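Local coordinates for protein sulfoquinovosidase (Escherichia coli, PDB 5AEG) that hydrolyses the alpha-glycosidic bond of sulfoquinovosyl diacylglycerides and of sulfoquinovosyl glycerol, releasing sulfoquinovose for use as a carbon and sulfur source, at residues 351-356 / 380-385; 614-619 / 624-629. All blocks are in the same frame, centred on the assembly; numbering follows the deposited sequence.

The two contacts lie on opposite sides of the chain's centre, about 49 Å apart between their centres and about 34 Å between nearest atoms. Contact 1 belongs to the glycoside hydrolase family 31 TIM-barrel domain, which also carries the nucleophile D405 and the probable proton donor D472; the W385 side chain of contact 1 is about 11 Å from that of W304, one of the residues that bind the sulfoquinovosyl substrate. Contact 2 follows later in the chain, in the C-terminal beta domain, away from the annotated sites. Each is built round one large aromatic residue, Y353 in 351-356 / 380-385 and W626 in 614-619 / 624-629, and neither has a direct hydrogen bond between its segments.

Contact 1 of 2, residues 351-356 / 380-385; sequences HGYLAK and PEAYAW
Y353 lies against the first turns of helix 380-395, and its side chain can be followed outward atom by atom. Y353 CB meets the methyl of A382, 3.6 Å from A382 CB. With CG anti to its own carbonyl carbon (chi1 -68°), the ring then runs along the helix surface. A382 CA sits over one face of the Y353 ring in a CH-pi contact, 3.9 Å from the ring centroid; H351 CB lies over the opposite face, so the ring is held between H351 and helix 380-395. On one side of the ring, CD1 rests near A382 and Y353 CE1 reaches E381 CB at 3.7 Å. On the other, Y353 CD2 lies above one face of the W385 indole, toward its rim, and Y353 CE2 comes within 3.4 Å of W385 CG. The planes of the Y353 ring and the W385 five-membered ring are inclined at 39°. Y353 OH ends 4.0 Å from E381 CB, a packing contact rather than a bond.

G352, just before Y353, ends helix 343-351 in a Schellman motif. Within the TIM-barrel domain, A348 of helix 343-351 touches both Y353 and W385, while the backbone of Y353 bonds to D376, just beyond strand 370-374.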
ATOM      1  N   HIS A 351      15.807  28.891  -2.261  1.00 35.73           N
ATOM      2  CA  HIS A 351      14.571  29.302  -2.883  1.00 35.39           C
ATOM      3  C   HIS A 351      13.317  29.188  -1.994  1.00 33.38           C
ATOM      4  O   HIS A 351      12.225  29.468  -2.463  1.00 34.92           O
ATOM      5  CB  HIS A 351      14.378  28.562  -4.172  1.00 41.32           C
ATOM      6  CG  HIS A 351      15.382  28.921  -5.211  1.00 54.70           C
ATOM      7  ND1 HIS A 351      16.712  28.537  -5.132  1.00 54.97           N
ATOM      8  CD2 HIS A 351      15.255  29.621  -6.363  1.00 55.13           C
ATOM      9  CE1 HIS A 351      17.356  28.987  -6.194  1.00 55.59           C
ATOM     10  NE2 HIS A 351      16.494  29.636  -6.959  1.00 55.99           N
ATOM     11  N   GLY A 352      13.478  28.824  -0.728  1.00 32.76           N
ATOM     12  CA  GLY A 352      12.342  28.649   0.227  1.00 37.79           C
ATOM     13  C   GLY A 352      11.490  27.381  -0.120  1.00 36.66           C
ATOM     14  O   GLY A 352      10.274  27.366   0.098  1.00 36.40           O
ATOM     15  N   TYR A 353      12.136  26.361  -0.689  1.00 35.33           N
ATOM     16  CA  TYR A 353      11.455  25.103  -1.121  1.00 34.29           C
ATOM     17  C   TYR A 353      11.272  24.047   0.010  1.00 36.21           C
ATOM     18  O   TYR A 353      10.650  22.965  -0.227  1.00 36.77           O
ATOM     19  CB  TYR A 353      12.237  24.474  -2.298  1.00 34.72           C
ATOM     20  CG  TYR A 353      12.229  25.238  -3.638  1.00 36.31           C
ATOM     21  CD1 TYR A 353      11.322  26.256  -3.891  1.00 41.50           C
ATOM     22  CD2 TYR A 353      13.149  24.927  -4.658  1.00 41.19           C
ATOM     23  CE1 TYR A 353      11.299  26.934  -5.096  1.00 42.73           C
ATOM     24  CE2 TYR A 353      13.137  25.614  -5.872  1.00 41.01           C
ATOM     25  CZ  TYR A 353      12.195  26.619  -6.061  1.00 45.23           C
ATOM     26  OH  TYR A 353      12.071  27.340  -7.205  1.00 57.28           O
ATOM     27  N   LEU A 354      11.806  24.320   1.209  1.00 32.34           N
ATOM     28  CA  LEU A 354      11.688  23.450   2.376  1.00 32.37           C
ATOM     29  C   LEU A 354      10.539  23.823   3.283  1.00 39.89           C
ATOM     30  O   LEU A 354      10.118  24.980   3.312  1.00 35.30           O
ATOM     31  CB  LEU A 354      12.992  23.409   3.150  1.00 32.21           C
ATOM     32  CG  LEU A 354      14.228  22.949   2.364  1.00 32.09           C
ATOM     33  CD1 LEU A 354      15.491  23.016   3.202  1.00 32.81           C
ATOM     34  CD2 LEU A 354      14.073  21.506   1.872  1.00 32.50           C
ATOM     35  N   ALA A 355       9.956  22.818   3.942  1.00 34.13           N
ATOM     36  CA  ALA A 355       9.037  23.062   5.021  1.00 33.27           C
ATOM     37  C   ALA A 355       9.752  23.801   6.107  1.00 33.66           C
ATOM     38  O   ALA A 355      10.955  23.627   6.293  1.00 28.92           O
ATOM     39  CB  ALA A 355       8.529  21.737   5.604  1.00 34.21           C
ATOM     40  N   LYS A 356       8.996  24.523   6.922  1.00 34.34           N
ATOM     41  CA  LYS A 356       9.588  25.200   8.101  1.00 34.70           C
ATOM     42  C   LYS A 356       9.203  24.669   9.439  1.00 33.88           C
ATOM     43  O   LYS A 356       8.274  23.862   9.586  1.00 31.47           O
ATOM     44  CB  LYS A 356       9.198  26.670   8.017  1.00 41.33           C
ATOM     45  CG  LYS A 356      10.135  27.397   7.042  1.00 51.72           C
ATOM     46  CD  LYS A 356       9.405  28.158   5.974  1.00 52.33           C
ATOM     47  CE  LYS A 356      10.363  29.110   5.236  1.00 58.83           C
ATOM     48  NZ  LYS A 356      11.800  28.710   5.137  1.00 64.58           N
ATOM     49  N   PRO A 380       3.976  25.322  -4.694  1.00 38.56           N
ATOM     50  CA  PRO A 380       3.944  24.931  -6.108  1.00 34.93           C
ATOM     51  C   PRO A 380       5.288  25.070  -6.895  1.00 34.29           C
ATOM     52  O   PRO A 380       5.531  24.337  -7.882  1.00 34.33           O
ATOM     53  CB  PRO A 380       2.867  25.849  -6.704  1.00 40.10           C
ATOM     54  CG  PRO A 380       2.098  26.414  -5.542  1.00 41.67           C
ATOM     55  CD  PRO A 380       3.008  26.403  -4.362  1.00 41.20           C
ATOM     56  N   GLU A 381       6.173  25.960  -6.464  1.00 36.29           N
ATOM     57  CA  GLU A 381       7.460  26.065  -7.132  1.00 40.95           C
ATOM     58  C   GLU A 381       8.398  24.951  -6.663  1.00 35.37           C
ATOM     59  O   GLU A 381       9.197  24.455  -7.443  1.00 31.87           O
ATOM     60  CB  GLU A 381       8.107  27.424  -6.856  1.00 47.08           C
ATOM     61  CG  GLU A 381       7.322  28.585  -7.432  1.00 56.05           C
ATOM     62  CD  GLU A 381       7.708  29.892  -6.761  1.00 71.75           C
ATOM     63  OE1 GLU A 381       8.934  30.147  -6.586  1.00 75.41           O
ATOM     64  OE2 GLU A 381       6.784  30.654  -6.398  1.00 83.32           O
ATOM     65  N   ALA A 382       8.310  24.599  -5.383  1.00 34.32           N
ATOM     66  CA  ALA A 382       9.132  23.491  -4.856  1.00 32.81           C
ATOM     67  C   ALA A 382       8.721  22.151  -5.534  1.00 34.19           C
ATOM     68  O   ALA A 382       9.590  21.343  -5.906  1.00 31.96           O
ATOM     69  CB  ALA A 382       9.004  23.407  -3.372  1.00 33.31           C
ATOM     70  N   TYR A 383       7.403  21.968  -5.700  1.00 34.49           N
ATOM     71  CA  TYR A 383       6.814  20.803  -6.391  1.00 34.88           C
ATOM     72  C   TYR A 383       7.291  20.701  -7.797  1.00 37.39           C
ATOM     73  O   TYR A 383       7.815  19.641  -8.193  1.00 32.29           O
ATOM     74  CB  TYR A 383       5.295  20.864  -6.321  1.00 35.84           C
ATOM     75  CG  TYR A 383       4.581  19.727  -6.979  1.00 35.49           C
ATOM     76  CD1 TYR A 383       4.326  19.734  -8.341  1.00 32.34           C
ATOM     77  CD2 TYR A 383       4.146  18.633  -6.240  1.00 32.16           C
ATOM     78  CE1 TYR A 383       3.638  18.711  -8.960  1.00 34.96           C
ATOM     79  CE2 TYR A 383       3.472  17.577  -6.854  1.00 31.40           C
ATOM     80  CZ  TYR A 383       3.219  17.595  -8.204  1.00 33.78           C
ATOM     81  OH  TYR A 383       2.551  16.539  -8.798  1.00 31.31           O
ATOM     82  N   ALA A 384       7.183  21.814  -8.549  1.00 33.65           N
ATOM     83  CA  ALA A 384       7.726  21.941  -9.918  1.00 32.51           C
ATOM     84  C   ALA A 384       9.194  21.641 -10.007  1.00 28.38           C
ATOM     85  O   ALA A 384       9.641  20.927 -10.931  1.00 31.03           O
ATOM     86  CB  ALA A 384       7.473  23.351 -10.505  1.00 36.16           C
ATOM     87  N   TRP A 385       9.927  22.196  -9.061  1.00 31.49           N
ATOM     88  CA  TRP A 385      11.385  22.029  -8.968  1.00 31.01           C
ATOM     89  C   TRP A 385      11.765  20.565  -8.773  1.00 34.92           C
ATOM     90  O   TRP A 385      12.667  20.078  -9.382  1.00 31.40           O
ATOM     91  CB  TRP A 385      11.927  22.823  -7.776  1.00 29.80           C
ATOM     92  CG  TRP A 385      13.368  22.534  -7.325  1.00 28.43           C
ATOM     93  CD1 TRP A 385      14.545  22.877  -7.960  1.00 32.96           C
ATOM     94  CD2 TRP A 385      13.761  21.834  -6.147  1.00 32.67           C
ATOM     95  NE1 TRP A 385      15.622  22.443  -7.234  1.00 32.59           N
ATOM     96  CE2 TRP A 385      15.170  21.797  -6.120  1.00 34.59           C
ATOM     97  CE3 TRP A 385      13.063  21.270  -5.081  1.00 30.38           C
ATOM     98  CZ2 TRP A 385      15.868  21.208  -5.093  1.00 33.58           C
ATOM     99  CZ3 TRP A 385      13.756  20.693  -4.068  1.00 29.74           C
ATOM    100  CH2 TRP A 385      15.145  20.661  -4.077  1.00 37.10           C
TER

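Contact 2 of 2, residues 614-619 / 624-629; sequences LVAPVH and SDWTLY
L614 and L628 meet through their methyls in the C-terminal beta domain of this family 31 enzyme, where strand 613-615 belongs to one antiparallel sheet and strand 625-630 pairs with 647-652 in another. L614 packs sheet on sheet; from A616 onward it is the loop after the strand that lies on strand 625-630. L614 CD2 lies 3.6 Å from L628 CD1, and L614 CD1 approaches the carbonyl O of Y629, which is bonded to Q606. Next along the chain, A616 CB packs on L628 CB at 3.7 Å and also reaches the pyrrole side of the W626 indole. P617 contributes its carbonyl, P617 O lying 3.4 Å from W626 CZ2, while its ring packs on Y607 and F527.

V618 takes the indole face: V618 CA stands over the six-membered ring of W626, 3.8 Å from the centroid and only 6° off the ring normal, with CG1 beside CE3 and CG2 by CD2 and CG. H619 finishes the walk. Its chi1 of 63° places CG between the backbone N and carbonyl carbon and brings the imidazole face to the edge of W626, an edge-to-face pair with planes at 83° and W626 CH2 over the imidazole centre.

Were W626 replaced by an alanine, the H619 face would probably lose its aromatic partner and a gap open beside V618. One water, at the edge of the indole and in its plane, bridges the ring to the first segment: it accepts from W626 NE1 at 3.0 Å and donates to P617 O at 3.1 Å.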
ATOM      1  N   LEU A 614      -5.045 -20.070  -8.662  1.00 20.01           N
ATOM      2  CA  LEU A 614      -5.187 -19.918  -7.253  1.00 20.57           C
ATOM      3  C   LEU A 614      -3.813 -20.144  -6.638  1.00 22.31           C
ATOM      4  O   LEU A 614      -3.165 -21.190  -6.904  1.00 19.44           O
ATOM      5  CB  LEU A 614      -6.213 -20.875  -6.703  1.00 20.68           C
ATOM      6  CG  LEU A 614      -6.546 -20.845  -5.178  1.00 19.68           C
ATOM      7  CD1 LEU A 614      -7.983 -21.289  -4.949  1.00 20.74           C
ATOM      8  CD2 LEU A 614      -5.627 -21.628  -4.302  1.00 18.64           C
ATOM      9  N   VAL A 615      -3.400 -19.243  -5.730  1.00 20.10           N
ATOM     10  CA  VAL A 615      -2.022 -19.323  -5.106  1.00 18.85           C
ATOM     11  C   VAL A 615      -2.137 -19.314  -3.593  1.00 20.56           C
ATOM     12  O   VAL A 615      -2.823 -18.429  -3.010  1.00 21.55           O
ATOM     13  CB  VAL A 615      -1.089 -18.179  -5.547  1.00 19.41           C
ATOM     14  CG1 VAL A 615       0.365 -18.341  -5.034  1.00 19.68           C
ATOM     15  CG2 VAL A 615      -1.130 -17.949  -7.044  1.00 21.98           C
ATOM     16  N   ALA A 616      -1.458 -20.242  -2.939  1.00 17.45           N
ATOM     17  CA  ALA A 616      -1.413 -20.201  -1.498  1.00 18.34           C
ATOM     18  C   ALA A 616       0.040 -20.354  -1.090  1.00 18.06           C
ATOM     19  O   ALA A 616       0.529 -21.446  -0.897  1.00 20.48           O
ATOM     20  CB  ALA A 616      -2.267 -21.266  -0.884  1.00 21.96           C
ATOM     21  N   PRO A 617       0.753 -19.245  -0.973  1.00 19.12           N
ATOM     22  CA  PRO A 617       2.190 -19.310  -0.697  1.00 20.01           C
ATOM     23  C   PRO A 617       2.577 -19.958   0.620  1.00 20.01           C
ATOM     24  O   PRO A 617       1.965 -19.708   1.661  1.00 20.14           O
ATOM     25  CB  PRO A 617       2.649 -17.828  -0.745  1.00 23.99           C
ATOM     26  CG  PRO A 617       1.521 -17.059  -1.239  1.00 24.77           C
ATOM     27  CD  PRO A 617       0.249 -17.882  -1.079  1.00 21.20           C
ATOM     28  N   VAL A 618       3.611 -20.795   0.605  1.00 17.63           N
ATOM     29  CA  VAL A 618       4.103 -21.350   1.806  1.00 17.60           C
ATOM     30  C   VAL A 618       4.729 -20.203   2.623  1.00 18.28           C
ATOM     31  O   VAL A 618       5.649 -19.583   2.165  1.00 22.87           O
ATOM     32  CB  VAL A 618       5.147 -22.506   1.504  1.00 19.37           C
ATOM     33  CG1 VAL A 618       5.824 -23.027   2.758  1.00 17.77           C
ATOM     34  CG2 VAL A 618       4.400 -23.635   0.778  1.00 21.63           C
ATOM     35  N   HIS A 619       4.261 -19.965   3.833  1.00 19.68           N
ATOM     36  CA  HIS A 619       4.752 -18.832   4.675  1.00 19.68           C
ATOM     37  C   HIS A 619       5.336 -19.286   6.011  1.00 21.42           C
ATOM     38  O   HIS A 619       5.629 -18.473   6.883  1.00 19.31           O
ATOM     39  CB  HIS A 619       3.703 -17.741   4.810  1.00 19.85           C
ATOM     40  CG  HIS A 619       2.449 -18.177   5.506  1.00 19.20           C
ATOM     41  ND1 HIS A 619       2.372 -18.529   6.849  1.00 20.65           N
ATOM     42  CD2 HIS A 619       1.203 -18.314   5.019  1.00 17.67           C
ATOM     43  CE1 HIS A 619       1.126 -18.841   7.140  1.00 19.52           C
ATOM     44  NE2 HIS A 619       0.406 -18.717   6.045  1.00 21.31           N
ATOM     45  N   SER A 624       7.239 -29.349   4.207  1.00 24.88           N
ATOM     46  CA  SER A 624       7.327 -30.203   3.033  1.00 24.98           C
ATOM     47  C   SER A 624       5.954 -30.318   2.326  1.00 25.92           C
ATOM     48  O   SER A 624       5.832 -30.775   1.139  1.00 25.10           O
ATOM     49  CB  SER A 624       7.914 -31.562   3.485  1.00 26.80           C
ATOM     50  OG  SER A 624       6.935 -32.241   4.190  1.00 28.94           O
ATOM     51  N   ASP A 625       4.912 -29.829   2.990  1.00 23.64           N
ATOM     52  CA  ASP A 625       3.574 -29.793   2.384  1.00 23.73           C
ATOM     53  C   ASP A 625       2.843 -28.472   2.856  1.00 25.11           C
ATOM     54  O   ASP A 625       3.397 -27.710   3.626  1.00 24.68           O
ATOM     55  CB  ASP A 625       2.788 -31.060   2.778  1.00 28.46           C
ATOM     56  CG  ASP A 625       2.579 -31.212   4.281  1.00 34.51           C
ATOM     57  OD1 ASP A 625       2.901 -30.365   5.117  1.00 35.01           O
ATOM     58  OD2 ASP A 625       2.035 -32.242   4.669  1.00 40.31           O
ATOM     59  N   TRP A 626       1.599 -28.298   2.450  1.00 20.89           N
ATOM     60  CA  TRP A 626       0.852 -27.090   2.691  1.00 24.38           C
ATOM     61  C   TRP A 626      -0.653 -27.365   2.505  1.00 22.78           C
ATOM     62  O   TRP A 626      -1.046 -28.153   1.623  1.00 23.51           O
ATOM     63  CB  TRP A 626       1.301 -25.991   1.713  1.00 22.62           C
ATOM     64  CG  TRP A 626       0.827 -24.618   2.109  1.00 21.59           C
ATOM     65  CD1 TRP A 626      -0.073 -23.839   1.503  1.00 23.90           C
ATOM     66  CD2 TRP A 626       1.334 -23.889   3.207  1.00 22.32           C
ATOM     67  NE1 TRP A 626      -0.179 -22.621   2.176  1.00 21.57           N
ATOM     68  CE2 TRP A 626       0.645 -22.649   3.249  1.00 22.43           C
ATOM     69  CE3 TRP A 626       2.296 -24.194   4.223  1.00 22.04           C
ATOM     70  CZ2 TRP A 626       0.907 -21.702   4.219  1.00 22.13           C
ATOM     71  CZ3 TRP A 626       2.546 -23.223   5.238  1.00 22.51           C
ATOM     72  CH2 TRP A 626       1.802 -22.036   5.229  1.00 22.67           C
ATOM     73  N   THR A 627      -1.438 -26.714   3.344  1.00 23.73           N
ATOM     74  CA  THR A 627      -2.933 -26.894   3.439  1.00 24.10           C
ATOM     75  C   THR A 627      -3.537 -25.563   3.102  1.00 25.04           C
ATOM     76  O   THR A 627      -3.060 -24.508   3.570  1.00 22.34           O
ATOM     77  CB  THR A 627      -3.271 -27.399   4.856  1.00 24.21           C
ATOM     78  OG1 THR A 627      -2.672 -28.681   5.067  1.00 26.01           O
ATOM     79  CG2 THR A 627      -4.785 -27.528   5.070  1.00 30.33           C
ATOM     80  N   LEU A 628      -4.536 -25.568   2.231  1.00 22.50           N
ATOM     81  CA  LEU A 628      -5.172 -24.395   1.718  1.00 20.69           C
ATOM     82  C   LEU A 628      -6.595 -24.800   1.372  1.00 21.66           C
ATOM     83  O   LEU A 628      -6.965 -25.991   1.525  1.00 23.04           O
ATOM     84  CB  LEU A 628      -4.474 -23.913   0.461  1.00 22.07           C
ATOM     85  CG  LEU A 628      -4.434 -24.951  -0.642  1.00 20.32           C
ATOM     86  CD1 LEU A 628      -4.900 -24.296  -1.923  1.00 20.88           C
ATOM     87  CD2 LEU A 628      -3.038 -25.557  -0.789  1.00 22.65           C
ATOM     88  N   TYR A 629      -7.341 -23.826   0.878  1.00 21.53           N
ATOM     89  CA  TYR A 629      -8.743 -23.991   0.556  1.00 19.78           C
ATOM     90  C   TYR A 629      -8.977 -23.834  -0.914  1.00 22.47           C
ATOM     91  O   TYR A 629      -8.626 -22.824  -1.496  1.00 20.62           O
ATOM     92  CB  TYR A 629      -9.626 -22.985   1.394  1.00 22.60           C
ATOM     93  CG  TYR A 629     -11.075 -23.155   1.059  1.00 22.98           C
ATOM     94  CD1 TYR A 629     -11.802 -24.290   1.544  1.00 25.21           C
ATOM     95  CD2 TYR A 629     -11.724 -22.281   0.220  1.00 23.26           C
ATOM     96  CE1 TYR A 629     -13.184 -24.448   1.242  1.00 25.42           C
ATOM     97  CE2 TYR A 629     -13.090 -22.454  -0.100  1.00 25.78           C
ATOM     98  CZ  TYR A 629     -13.790 -23.581   0.391  1.00 24.94           C
ATOM     99  OH  TYR A 629     -15.154 -23.701   0.018  1.00 25.72           O
TER
HETATM  100  O   HOH W   1      -1.045 -19.781   2.197  1.00 30.57           O